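Local atomic coordinates of triphenylmethane reductase (PDB entry 2JL1), a protein that binds NADP(H) and probably uses it to reduce triphenylmethane dyes, an activity of interest for bioremediation. Residues 10-15 and 173-178; 71-76 and 103-108; 137-142 and 195-200. All blocks are in the same frame, centred on the assembly; numbering follows the deposited sequence. Where two conformers were deposited one is given.

All three contacts belong to one NADP-binding Rossmann-type domain and all touch the same cofactor. Contacts 2 and 3 lie in the seven-stranded parallel sheet, their centres about 10 Å apart: contact 2 joins strands 69-72 and 101-107, contact 3 joins strands 135-140 and 194-198, and strands 101-107 and 135-140 are themselves neighbours. Contact 1 brings together the starts of helices 11-20 and 175-186, with its centre about 12 Å from that of contact 2 and 13 Å from that of contact 3. Along the chain contact 2 closes before contact 3 opens, while contacts 1 and 3 interleave. The cofactor's diphosphate thus meets helix starts, and its nicotinamide half meets the ends of strands.

Contact 1 (10-15 and 173-178); sequences GQLGGL and VTRNEL. With NAP (NADP nicotinamide-adenine-dinucleotide phosphate), chain B.
The amide of Gln11 lies over one face of the Arg175 guanidinium, with Gln11 CD 3.6 Å above that plane and close to its centre. The two flat groups are inclined by 31° and no hydrogen bond joins them: Gln11 OE1 is 3.4 Å from Arg175 NH1, but the angle is poor. Nearer the backbone, Gln11 CB packs against Arg175 CD. The arginine reaches this place with its chain extended from CG to NE, and NE donates to O2N of the nicotinamide-side phosphate of NADP at 2.7 Å. Tyr143, which also binds NADP, touches its side chain.

Gly10 to Leu12 belong to the glycine-rich turn of a Rossmann-type fold, where the N-terminal end of helix 11-20 meets the diphosphate. Gln11 N donates to O2A of one phosphate and Leu12 N to O1N of the other, the latter at 2.6 Å with an N-H...O angle of 169°. Arg175 reaches the same phosphate as Leu12 N from the other helix, through a bent bond, and its positive charge probably offsets part of the negative charge there. Apolar contacts complete the pair: Leu12 CG stands anti to the backbone N (chi1 -173°), which carries CD1 to 3.6 Å from Arg175 O and on to Leu178 CB. One turn later Leu15 CD1 meets Arg175 CB at 3.7 Å, the two side chains crossing nearly at right angles.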
loop_
_atom_site.group_PDB
_atom_site.type_symbol
_atom_site.label_atom_id
_atom_site.label_comp_id
_atom_site.label_asym_id
_atom_site.label_seq_id
_atom_site.Cartn_x
_atom_site.Cartn_y
_atom_site.Cartn_z
ATOM N N GLY A 10 -10.579 22.414 -1.387
ATOM C CA GLY A 10 -9.387 22.569 -0.557
ATOM C C GLY A 10 -8.414 23.529 -1.208
ATOM O O GLY A 10 -8.647 23.998 -2.332
ATOM N N GLN A 11 -7.312 23.813 -0.521
ATOM C CA GLN A 11 -6.389 24.845 -0.989
ATOM C C GLN A 11 -5.697 24.383 -2.262
ATOM O O GLN A 11 -5.700 25.096 -3.270
ATOM C CB GLN A 11 -5.403 25.265 0.124
ATOM C CG GLN A 11 -6.144 25.682 1.405
ATOM C CD GLN A 11 -5.222 26.122 2.521
ATOM O OE1 GLN A 11 -4.686 27.228 2.484
ATOM N NE2 GLN A 11 -5.036 25.259 3.526
ATOM N N LEU A 12 -5.165 23.164 -2.251
ATOM C CA LEU A 12 -4.468 22.663 -3.439
ATOM C C LEU A 12 -5.418 22.478 -4.608
ATOM O O LEU A 12 -5.103 22.883 -5.718
ATOM C CB LEU A 12 -3.739 21.336 -3.139
ATOM C CG LEU A 12 -2.821 20.763 -4.230
ATOM C CD1 LEU A 12 -1.517 21.573 -4.351
ATOM C CD2 LEU A 12 -2.492 19.285 -3.923
ATOM N N GLY A 13 -6.558 21.844 -4.348
ATOM C CA GLY A 13 -7.601 21.564 -5.351
ATOM C C GLY A 13 -8.141 22.802 -6.047
ATOM O O GLY A 13 -8.331 22.806 -7.263
ATOM N N GLY A 14 -8.389 23.856 -5.270
ATOM C CA GLY A 14 -8.879 25.141 -5.804
ATOM C C GLY A 14 -7.844 25.766 -6.720
ATOM O O GLY A 14 -8.183 26.299 -7.767
ATOM N N LEU A 15 -6.570 25.667 -6.346
ATOM C CA LEU A 15 -5.485 26.180 -7.199
ATOM C C LEU A 15 -5.295 25.352 -8.483
ATOM O O LEU A 15 -4.952 25.905 -9.528
ATOM C CB LEU A 15 -4.168 26.296 -6.420
ATOM C CG LEU A 15 -3.998 27.361 -5.332
ATOM C CD1 LEU A 15 -2.760 27.037 -4.449
ATOM C CD2 LEU A 15 -3.882 28.758 -5.932
ATOM N N VAL A 173 8.006 23.270 -1.724
ATOM C CA VAL A 173 7.574 24.142 -2.819
ATOM C C VAL A 173 6.142 24.586 -2.513
ATOM O O VAL A 173 5.408 23.891 -1.811
ATOM C CB VAL A 173 7.651 23.445 -4.197
ATOM C CG1 VAL A 173 9.105 23.206 -4.645
ATOM C CG2 VAL A 173 6.898 22.135 -4.159
ATOM N N THR A 174 5.744 25.728 -3.055
ATOM C CA THR A 174 4.419 26.308 -2.776
ATOM C C THR A 174 3.291 25.418 -3.354
ATOM O O THR A 174 3.476 24.720 -4.357
ATOM C CB THR A 174 4.280 27.725 -3.322
ATOM O OG1 THR A 174 4.408 27.696 -4.741
ATOM C CG2 THR A 174 5.369 28.705 -2.732
ATOM N N ARG A 175 2.128 25.444 -2.709
ATOM C CA ARG A 175 0.918 24.784 -3.241
ATOM C C ARG A 175 0.646 25.248 -4.648
ATOM O O ARG A 175 0.227 24.455 -5.489
ATOM C CB ARG A 175 -0.304 25.153 -2.428
ATOM C CG ARG A 175 -0.519 24.343 -1.225
ATOM C CD ARG A 175 -1.915 24.610 -0.698
ATOM N NE ARG A 175 -1.947 24.171 0.686
ATOM C CZ ARG A 175 -1.755 24.982 1.719
ATOM N NH1 ARG A 175 -1.579 26.281 1.515
ATOM N NH2 ARG A 175 -1.775 24.491 2.949
ATOM N N ASN A 176 0.862 26.542 -4.888
ATOM C CA ASN A 176 0.627 27.117 -6.203
ATOM C C ASN A 176 1.423 26.411 -7.291
ATOM O O ASN A 176 0.861 26.020 -8.304
ATOM C CB ASN A 176 0.899 28.613 -6.228
ATOM C CG ASN A 176 0.625 29.201 -7.571
ATOM O OD1 ASN A 176 1.516 29.753 -8.208
ATOM N ND2 ASN A 176 -0.599 29.046 -8.042
ATOM N N GLU A 177 2.717 26.220 -7.068
ATOM C CA GLU A 177 3.565 25.536 -8.057
ATOM C C GLU A 177 3.258 24.057 -8.180
ATOM O O GLU A 177 3.325 23.514 -9.273
ATOM C CB GLU A 177 5.055 25.737 -7.764
ATOM C CG GLU A 177 5.495 27.186 -7.868
ATOM C CD GLU A 177 6.954 27.381 -7.555
ATOM O OE1 GLU A 177 7.416 27.015 -6.439
ATOM O OE2 GLU A 177 7.613 27.960 -8.423
ATOM N N LEU A 178 2.911 23.405 -7.075
ATOM C CA LEU A 178 2.494 21.998 -7.136
ATOM C C LEU A 178 1.184 21.859 -7.900
ATOM O O LEU A 178 0.987 20.898 -8.643
ATOM C CB LEU A 178 2.332 21.421 -5.745
ATOM C CG LEU A 178 3.658 21.344 -5.002
ATOM C CD1 LEU A 178 3.421 21.099 -3.488
ATOM C CD2 LEU A 178 4.570 20.290 -5.661
HETATM P PA NAP B . -6.947 21.109 2.479
HETATM O O1A NAP B . -7.006 20.848 3.944
HETATM O O2A NAP B . -7.119 22.523 2.085
HETATM O O5B NAP B . -8.001 20.211 1.687
HETATM C C5B NAP B . -8.313 18.875 2.017
HETATM C C4B NAP B . -9.478 18.523 1.105
HETATM O O4B NAP B . -9.914 17.189 1.331
HETATM C C3B NAP B . -10.646 19.460 1.415
HETATM O O3B NAP B . -11.183 19.953 0.214
HETATM C C2B NAP B . -11.658 18.570 2.079
HETATM O O2B NAP B . -12.952 18.921 1.703
HETATM C C1B NAP B . -11.321 17.225 1.469
HETATM N N9A NAP B . -11.887 16.152 2.296
HETATM C C8A NAP B . -11.736 15.946 3.639
HETATM N N7A NAP B . -12.444 14.842 3.973
HETATM C C5A NAP B . -13.057 14.365 2.863
HETATM C C6A NAP B . -13.901 13.277 2.641
HETATM N N6A NAP B . -14.257 12.469 3.635
HETATM N N1A NAP B . -14.368 13.045 1.367
HETATM C C2A NAP B . -14.019 13.883 0.331
HETATM N N3A NAP B . -13.180 14.951 0.551
HETATM C C4A NAP B . -12.715 15.187 1.804
HETATM O O3 NAP B . -5.511 20.551 1.961
HETATM P PN NAP B . -4.484 21.153 0.877
HETATM O O1N NAP B . -5.272 21.475 -0.324
HETATM O O2N NAP B . -3.658 22.207 1.527
HETATM O O5D NAP B . -3.572 19.834 0.516
HETATM C C5D NAP B . -4.155 18.737 -0.175
HETATM C C4D NAP B . -3.775 17.364 0.392
HETATM O O4D NAP B . -2.363 17.267 0.479
HETATM C C3D NAP B . -4.299 17.139 1.812
HETATM O O3D NAP B . -5.553 16.509 1.881
HETATM C C2D NAP B . -3.225 16.304 2.483
HETATM O O2D NAP B . -3.407 14.909 2.350
HETATM C C1D NAP B . -1.979 16.667 1.706
HETATM N N1N NAP B . -1.152 17.545 2.549
HETATM C C2N NAP B . 0.123 17.771 2.137
HETATM C C3N NAP B . 0.962 18.538 2.893
HETATM C C7N NAP B . 2.347 18.772 2.465
HETATM O O7N NAP B . 3.104 19.690 3.249
HETATM N N7N NAP B . 2.793 18.079 1.410
HETATM C C4N NAP B . 0.476 19.180 4.052
HETATM C C5N NAP B . -0.841 19.020 4.407
HETATM C C6N NAP B . -1.646 18.145 3.670
HETATM P P2B NAP B . -13.865 19.903 2.603
HETATM O O1X NAP B . -13.741 21.295 2.013
HETATM O O2X NAP B . -13.424 19.933 4.056
HETATM O O3X NAP B . -15.274 19.359 2.479
#

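Contact 2 (71-76 and 103-108); sequences LFISGP and AYTGYA. With NAP (NADP nicotinamide-adenine-dinucleotide phosphate), chain B.
Thr105 OG1 accepts a hydrogen bond from Ser74 N at 2.9 Å, adding a side-chain bond to the backbone pairing of the two chains. That pairing belongs to a parallel beta-alpha-beta unit of the Rossmann-type sheet, strand 69-72, helix 80-96 and strand 101-107. Within it Phe72 N gives its hydrogen to Ala103 O at 2.7 Å, and Phe72 O receives that of Thr105 N. The threonine can accept from Ser74 because OG1 sits between its own backbone N and carbonyl carbon (chi1 59°), facing the 71-76 chain.

From Ser74 on, the backbone meets the cofactor. Ser74 O accepts from O3D of the nicotinamide ribose at 2.5 Å; Gly75 O lies close to O2D, at a distance so short that its exact value is doubtful. A water bridges Ser74 OG and Thr105 O, donating to the latter at 3.0 Å. Gly75 N is itself bonded to His87 of helix 80-96.

On the face of the sheet that carries Phe72 and Tyr104, the two side chains run side by side, and the tyrosine turns an edge to the phenylalanine face, centroids 4.8 Å apart and planes at 53°. Tyr104 OH is hydrogen-bonded to His121 of helix 117-130, which lies over this face. Ile73 CG2 packs against C5D of NADP, next to the nicotinamide ribose. On the sheet face bearing Leu71 and Ala103, Leu71 CD1 rests against Ala103 CB at 3.6 Å.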
loop_
_atom_site.group_PDB
_atom_site.type_symbol
_atom_site.label_atom_id
_atom_site.label_comp_id
_atom_site.label_asym_id
_atom_site.label_seq_id
_atom_site.Cartn_x
_atom_site.Cartn_y
_atom_site.Cartn_z
ATOM N N LEU A 71 -7.801 13.559 -11.118
ATOM C CA LEU A 71 -6.762 13.970 -10.155
ATOM C C LEU A 71 -7.277 13.650 -8.755
ATOM O O LEU A 71 -8.193 14.303 -8.242
ATOM C CB LEU A 71 -6.366 15.437 -10.305
ATOM C CG LEU A 71 -5.316 15.897 -9.258
ATOM C CD1 LEU A 71 -3.946 15.184 -9.460
ATOM C CD2 LEU A 71 -5.149 17.396 -9.262
ATOM N N PHE A 72 -6.676 12.619 -8.164
ATOM C CA PHE A 72 -7.014 12.131 -6.854
ATOM C C PHE A 72 -6.081 12.901 -5.895
ATOM O O PHE A 72 -4.886 12.646 -5.848
ATOM C CB PHE A 72 -6.761 10.615 -6.854
ATOM C CG PHE A 72 -6.876 9.947 -5.503
ATOM C CD1 PHE A 72 -7.365 10.637 -4.389
ATOM C CD2 PHE A 72 -6.505 8.614 -5.357
ATOM C CE1 PHE A 72 -7.448 10.021 -3.139
ATOM C CE2 PHE A 72 -6.614 7.985 -4.112
ATOM C CZ PHE A 72 -7.072 8.721 -2.999
ATOM N N ILE A 73 -6.624 13.892 -5.191
ATOM C CA ILE A 73 -5.848 14.649 -4.208
ATOM C C ILE A 73 -6.063 13.948 -2.882
ATOM O O ILE A 73 -7.198 13.670 -2.524
ATOM C CB ILE A 73 -6.288 16.140 -4.146
ATOM C CG1 ILE A 73 -5.959 16.851 -5.477
ATOM C CG2 ILE A 73 -5.684 16.852 -2.882
ATOM C CD1 ILE A 73 -6.374 18.324 -5.519
ATOM N N SER A 74 -4.980 13.662 -2.143
ATOM C CA SER A 74 -5.085 12.863 -0.924
ATOM C C SER A 74 -5.963 13.532 0.131
ATOM O O SER A 74 -6.088 14.750 0.153
ATOM C CB SER A 74 -3.690 12.531 -0.347
ATOM O OG SER A 74 -2.862 13.690 -0.279
ATOM N N GLY A 75 -6.580 12.732 0.998
ATOM C CA GLY A 75 -7.427 13.287 2.051
ATOM C C GLY A 75 -6.625 13.964 3.154
ATOM O O GLY A 75 -5.414 13.793 3.217
ATOM N N PRO A 76 -7.299 14.778 4.010
ATOM C CA PRO A 76 -6.676 15.367 5.198
ATOM C C PRO A 76 -6.227 14.242 6.102
ATOM O O PRO A 76 -6.848 13.189 6.120
ATOM C CB PRO A 76 -7.819 16.137 5.856
ATOM C CG PRO A 76 -8.771 16.441 4.726
ATOM C CD PRO A 76 -8.706 15.196 3.871
ATOM N N ALA A 103 -4.098 10.549 -11.818
ATOM C CA ALA A 103 -2.970 11.236 -11.157
ATOM C C ALA A 103 -3.257 11.290 -9.662
ATOM O O ALA A 103 -4.391 11.595 -9.276
ATOM C CB ALA A 103 -2.793 12.660 -11.695
ATOM N N TYR A 104 -2.230 11.048 -8.841
ATOM C CA TYR A 104 -2.363 10.995 -7.393
ATOM C C TYR A 104 -1.285 11.878 -6.707
ATOM O O TYR A 104 -0.098 11.772 -7.017
ATOM C CB TYR A 104 -2.264 9.537 -6.895
ATOM C CG TYR A 104 -2.214 9.444 -5.374
ATOM C CD1 TYR A 104 -3.299 9.865 -4.588
ATOM C CD2 TYR A 104 -1.064 9.010 -4.728
ATOM C CE1 TYR A 104 -3.245 9.822 -3.193
ATOM C CE2 TYR A 104 -0.998 8.967 -3.323
ATOM C CZ TYR A 104 -2.082 9.381 -2.579
ATOM O OH TYR A 104 -2.006 9.349 -1.220
ATOM N N THR A 105 -1.714 12.747 -5.791
ATOM C CA THR A 105 -0.805 13.597 -5.026
ATOM C C THR A 105 -0.226 12.805 -3.855
ATOM O O THR A 105 -0.862 12.680 -2.776
ATOM C CB THR A 105 -1.505 14.870 -4.473
ATOM O OG1 THR A 105 -2.594 14.488 -3.639
ATOM C CG2 THR A 105 -2.010 15.753 -5.629
ATOM N N GLY A 106 0.982 12.300 -4.071
ATOM C CA GLY A 106 1.704 11.479 -3.090
ATOM C C GLY A 106 2.699 12.345 -2.347
ATOM O O GLY A 106 2.454 13.526 -2.119
ATOM N N TYR A 107 3.805 11.750 -1.941
ATOM C CA TYR A 107 4.771 12.438 -1.089
ATOM C C TYR A 107 6.150 12.056 -1.618
ATOM O O TYR A 107 6.424 10.873 -1.838
ATOM C CB TYR A 107 4.545 12.032 0.368
ATOM C CG TYR A 107 5.480 12.657 1.375
ATOM C CD1 TYR A 107 5.570 14.053 1.501
ATOM C CD2 TYR A 107 6.256 11.859 2.217
ATOM C CE1 TYR A 107 6.437 14.654 2.437
ATOM C CE2 TYR A 107 7.131 12.447 3.168
ATOM C CZ TYR A 107 7.206 13.851 3.268
ATOM O OH TYR A 107 8.060 14.454 4.184
ATOM N N ALA A 108 6.978 13.068 -1.895
ATOM C CA ALA A 108 8.275 12.878 -2.525
ATOM C C ALA A 108 9.163 12.045 -1.635
ATOM O O ALA A 108 9.150 12.183 -0.398
ATOM C CB ALA A 108 8.936 14.223 -2.813
HETATM P PA NAP B . -6.947 21.109 2.479
HETATM O O1A NAP B . -7.006 20.848 3.944
HETATM O O2A NAP B . -7.119 22.523 2.085
HETATM O O5B NAP B . -8.001 20.211 1.687
HETATM C C5B NAP B . -8.313 18.875 2.017
HETATM C C4B NAP B . -9.478 18.523 1.105
HETATM O O4B NAP B . -9.914 17.189 1.331
HETATM C C3B NAP B . -10.646 19.460 1.415
HETATM O O3B NAP B . -11.183 19.953 0.214
HETATM C C2B NAP B . -11.658 18.570 2.079
HETATM O O2B NAP B . -12.952 18.921 1.703
HETATM C C1B NAP B . -11.321 17.225 1.469
HETATM N N9A NAP B . -11.887 16.152 2.296
HETATM C C8A NAP B . -11.736 15.946 3.639
HETATM N N7A NAP B . -12.444 14.842 3.973
HETATM C C5A NAP B . -13.057 14.365 2.863
HETATM C C6A NAP B . -13.901 13.277 2.641
HETATM N N6A NAP B . -14.257 12.469 3.635
HETATM N N1A NAP B . -14.368 13.045 1.367
HETATM C C2A NAP B . -14.019 13.883 0.331
HETATM N N3A NAP B . -13.180 14.951 0.551
HETATM C C4A NAP B . -12.715 15.187 1.804
HETATM O O3 NAP B . -5.511 20.551 1.961
HETATM P PN NAP B . -4.484 21.153 0.877
HETATM O O1N NAP B . -5.272 21.475 -0.324
HETATM O O2N NAP B . -3.658 22.207 1.527
HETATM O O5D NAP B . -3.572 19.834 0.516
HETATM C C5D NAP B . -4.155 18.737 -0.175
HETATM C C4D NAP B . -3.775 17.364 0.392
HETATM O O4D NAP B . -2.363 17.267 0.479
HETATM C C3D NAP B . -4.299 17.139 1.812
HETATM O O3D NAP B . -5.553 16.509 1.881
HETATM C C2D NAP B . -3.225 16.304 2.483
HETATM O O2D NAP B . -3.407 14.909 2.350
HETATM C C1D NAP B . -1.979 16.667 1.706
HETATM N N1N NAP B . -1.152 17.545 2.549
HETATM C C2N NAP B . 0.123 17.771 2.137
HETATM C C3N NAP B . 0.962 18.538 2.893
HETATM C C7N NAP B . 2.347 18.772 2.465
HETATM O O7N NAP B . 3.104 19.690 3.249
HETATM N N7N NAP B . 2.793 18.079 1.410
HETATM C C4N NAP B . 0.476 19.180 4.052
HETATM C C5N NAP B . -0.841 19.020 4.407
HETATM C C6N NAP B . -1.646 18.145 3.670
HETATM P P2B NAP B . -13.865 19.903 2.603
HETATM O O1X NAP B . -13.741 21.295 2.013
HETATM O O2X NAP B . -13.424 19.933 4.056
HETATM O O3X NAP B . -15.274 19.359 2.479
HETATM O O HOH W 1 -0.052 14.808 -0.894
#

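Contact 3 (137-142 and 195-200); sequences FLRNAL and TYNLVS. With NAP (NADP nicotinamide-adenine-dinucleotide phosphate), chain B.
Tyr196 N donates to Phe137 O at 2.9 Å, and three more backbone bonds follow. Arg139 uses both of its backbone groups, N giving to Tyr196 O and O accepting from Leu198 N at 2.8 Å. Ala141 N then donates to Leu198 O. These bonds join strand 194-198, outermost of the seven-stranded parallel Rossmann-type sheet within this chain, to strand 135-140. On the outer side of that strand Asn197 N is bonded to Asp266, and Tyr196 OH to His191. Just beyond the paired strands, Ala141 O accepts from N7N of the nicotinamide carboxamide at 3.1 Å.

Arg139 is buried, and its charge is met by salt bridges from NE to Glu125 and from NH1 to Glu111. Its chain, extended from CG to NE, runs alongside Asn197, whose OD1 lies at the guanidinium edge but accepts its hydrogen bond from Phe109 N; the amide and guanidinium planes stand 70° apart. Thr195 CG2 packs on Arg139 CD at 3.4 Å. On the face bearing Leu138, Asn140 and Leu198, Leu198 CD1 touches both Leu138 CD2, at 3.8 Å, and Asn140 OD1, while Leu178 of helix 175-186 packs against Asn140 and Leu198.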
loop_
_atom_site.group_PDB
_atom_site.type_symbol
_atom_site.label_atom_id
_atom_site.label_comp_id
_atom_site.label_asym_id
_atom_site.label_seq_id
_atom_site.Cartn_x
_atom_site.Cartn_y
_atom_site.Cartn_z
ATOM N N PHE A 137 2.168 9.606 -10.630
ATOM C CA PHE A 137 2.329 9.851 -9.206
ATOM C C PHE A 137 3.062 11.178 -9.058
ATOM O O PHE A 137 4.231 11.323 -9.432
ATOM C CB PHE A 137 3.066 8.688 -8.540
ATOM C CG PHE A 137 2.300 7.398 -8.572
ATOM C CD1 PHE A 137 2.970 6.181 -8.638
ATOM C CD2 PHE A 137 0.907 7.394 -8.548
ATOM C CE1 PHE A 137 2.272 4.981 -8.639
ATOM C CE2 PHE A 137 0.205 6.176 -8.591
ATOM C CZ PHE A 137 0.899 4.979 -8.640
ATOM N N LEU A 138 2.309 12.165 -8.611
ATOM C CA LEU A 138 2.768 13.512 -8.413
ATOM C C LEU A 138 3.215 13.553 -6.964
ATOM O O LEU A 138 2.417 13.809 -6.047
ATOM C CB LEU A 138 1.594 14.493 -8.652
ATOM C CG LEU A 138 0.991 14.518 -10.067
ATOM C CD1 LEU A 138 -0.397 15.223 -10.099
ATOM C CD2 LEU A 138 1.950 15.157 -11.068
ATOM N N ARG A 139 4.480 13.230 -6.729
ATOM C CA ARG A 139 4.947 13.071 -5.352
ATOM C C ARG A 139 5.368 14.426 -4.802
ATOM O O ARG A 139 6.478 14.885 -5.050
ATOM C CB ARG A 139 6.109 12.077 -5.295
ATOM C CG ARG A 139 5.719 10.637 -5.580
ATOM C CD ARG A 139 6.907 9.750 -5.313
ATOM N NE ARG A 139 6.516 8.367 -5.051
ATOM C CZ ARG A 139 7.351 7.464 -4.527
ATOM N NH1 ARG A 139 8.608 7.809 -4.239
ATOM N NH2 ARG A 139 6.945 6.223 -4.282
ATOM N N ASN A 140 4.461 15.081 -4.082
ATOM C CA ASN A 140 4.669 16.473 -3.690
ATOM C C ASN A 140 5.617 16.597 -2.504
ATOM O O ASN A 140 5.608 15.759 -1.619
ATOM C CB ASN A 140 3.335 17.153 -3.363
ATOM C CG ASN A 140 2.486 17.404 -4.600
ATOM O OD1 ASN A 140 2.967 17.328 -5.739
ATOM N ND2 ASN A 140 1.208 17.666 -4.382
ATOM N N ALA A 141 6.413 17.672 -2.501
ATOM C CA ALA A 141 7.137 18.113 -1.321
ATOM C C ALA A 141 6.175 18.646 -0.249
ATOM O O ALA A 141 5.003 18.938 -0.523
ATOM C CB ALA A 141 8.106 19.244 -1.711
ATOM N N LEU A 142 6.685 18.787 0.975
ATOM C CA LEU A 142 6.021 19.630 1.954
ATOM C C LEU A 142 5.738 21.011 1.349
ATOM O O LEU A 142 6.515 21.487 0.522
ATOM C CB LEU A 142 6.896 19.778 3.193
ATOM C CG LEU A 142 7.278 18.484 3.924
ATOM C CD1 LEU A 142 8.302 18.837 5.037
ATOM C CD2 LEU A 142 6.002 17.813 4.516
ATOM N N THR A 195 6.427 8.516 -12.284
ATOM C CA THR A 195 6.491 9.054 -10.932
ATOM C C THR A 195 7.378 10.295 -11.016
ATOM O O THR A 195 8.450 10.254 -11.633
ATOM C CB THR A 195 7.048 8.001 -9.900
ATOM O OG1 THR A 195 6.194 6.843 -9.875
ATOM C CG2 THR A 195 7.119 8.569 -8.488
ATOM N N TYR A 196 6.911 11.404 -10.427
ATOM C CA TYR A 196 7.708 12.618 -10.318
ATOM C C TYR A 196 7.890 12.951 -8.858
ATOM O O TYR A 196 6.936 12.880 -8.088
ATOM C CB TYR A 196 7.022 13.803 -11.041
ATOM C CG TYR A 196 6.864 13.574 -12.508
ATOM C CD1 TYR A 196 7.976 13.503 -13.346
ATOM C CD2 TYR A 196 5.603 13.385 -13.063
ATOM C CE1 TYR A 196 7.832 13.249 -14.737
ATOM C CE2 TYR A 196 5.445 13.134 -14.414
ATOM C CZ TYR A 196 6.550 13.073 -15.245
ATOM O OH TYR A 196 6.368 12.832 -16.580
ATOM N N ASN A 197 9.109 13.293 -8.460
ATOM C CA ASN A 197 9.336 13.815 -7.105
ATOM C C ASN A 197 9.377 15.333 -7.225
ATOM O O ASN A 197 10.348 15.889 -7.706
ATOM C CB ASN A 197 10.610 13.213 -6.479
ATOM C CG ASN A 197 10.473 11.727 -6.172
ATOM O OD1 ASN A 197 9.792 11.308 -5.211
ATOM N ND2 ASN A 197 11.156 10.915 -6.961
ATOM N N LEU A 198 8.271 15.981 -6.842
ATOM C CA LEU A 198 8.041 17.397 -7.088
ATOM C C LEU A 198 8.506 18.242 -5.902
ATOM O O LEU A 198 7.743 18.540 -4.984
ATOM C CB LEU A 198 6.552 17.643 -7.472
ATOM C CG LEU A 198 6.023 16.871 -8.698
ATOM C CD1 LEU A 198 4.493 17.028 -8.890
ATOM C CD2 LEU A 198 6.769 17.278 -10.007
ATOM N N VAL A 199 9.786 18.605 -5.941
ATOM C CA VAL A 199 10.449 19.300 -4.855
ATOM C C VAL A 199 11.334 20.413 -5.439
ATOM O O VAL A 199 11.528 20.529 -6.670
ATOM C CB VAL A 199 11.332 18.339 -3.995
ATOM C CG1 VAL A 199 10.539 17.142 -3.476
ATOM C CG2 VAL A 199 12.538 17.853 -4.783
ATOM N N SER A 200 11.902 21.207 -4.546
ATOM C CA SER A 200 12.793 22.302 -4.945
ATOM C C SER A 200 14.197 21.795 -5.171
ATOM O O SER A 200 14.680 20.977 -4.404
ATOM C CB SER A 200 12.868 23.329 -3.820
ATOM O OG SER A 200 13.627 24.449 -4.224
HETATM P PA NAP B . -6.947 21.109 2.479
HETATM O O1A NAP B . -7.006 20.848 3.944
HETATM O O2A NAP B . -7.119 22.523 2.085
HETATM O O5B NAP B . -8.001 20.211 1.687
HETATM C C5B NAP B . -8.313 18.875 2.017
HETATM C C4B NAP B . -9.478 18.523 1.105
HETATM O O4B NAP B . -9.914 17.189 1.331
HETATM C C3B NAP B . -10.646 19.460 1.415
HETATM O O3B NAP B . -11.183 19.953 0.214
HETATM C C2B NAP B . -11.658 18.570 2.079
HETATM O O2B NAP B . -12.952 18.921 1.703
HETATM C C1B NAP B . -11.321 17.225 1.469
HETATM N N9A NAP B . -11.887 16.152 2.296
HETATM C C8A NAP B . -11.736 15.946 3.639
HETATM N N7A NAP B . -12.444 14.842 3.973
HETATM C C5A NAP B . -13.057 14.365 2.863
HETATM C C6A NAP B . -13.901 13.277 2.641
HETATM N N6A NAP B . -14.257 12.469 3.635
HETATM N N1A NAP B . -14.368 13.045 1.367
HETATM C C2A NAP B . -14.019 13.883 0.331
HETATM N N3A NAP B . -13.180 14.951 0.551
HETATM C C4A NAP B . -12.715 15.187 1.804
HETATM O O3 NAP B . -5.511 20.551 1.961
HETATM P PN NAP B . -4.484 21.153 0.877
HETATM O O1N NAP B . -5.272 21.475 -0.324
HETATM O O2N NAP B . -3.658 22.207 1.527
HETATM O O5D NAP B . -3.572 19.834 0.516
HETATM C C5D NAP B . -4.155 18.737 -0.175
HETATM C C4D NAP B . -3.775 17.364 0.392
HETATM O O4D NAP B . -2.363 17.267 0.479
HETATM C C3D NAP B . -4.299 17.139 1.812
HETATM O O3D NAP B . -5.553 16.509 1.881
HETATM C C2D NAP B . -3.225 16.304 2.483
HETATM O O2D NAP B . -3.407 14.909 2.350
HETATM C C1D NAP B . -1.979 16.667 1.706
HETATM N N1N NAP B . -1.152 17.545 2.549
HETATM C C2N NAP B . 0.123 17.771 2.137
HETATM C C3N NAP B . 0.962 18.538 2.893
HETATM C C7N NAP B . 2.347 18.772 2.465
HETATM O O7N NAP B . 3.104 19.690 3.249
HETATM N N7N NAP B . 2.793 18.079 1.410
HETATM C C4N NAP B . 0.476 19.180 4.052
HETATM C C5N NAP B . -0.841 19.020 4.407
HETATM C C6N NAP B . -1.646 18.145 3.670
HETATM P P2B NAP B . -13.865 19.903 2.603
HETATM O O1X NAP B . -13.741 21.295 2.013
HETATM O O2X NAP B . -13.424 19.933 4.056
HETATM O O3X NAP B . -15.274 19.359 2.479
#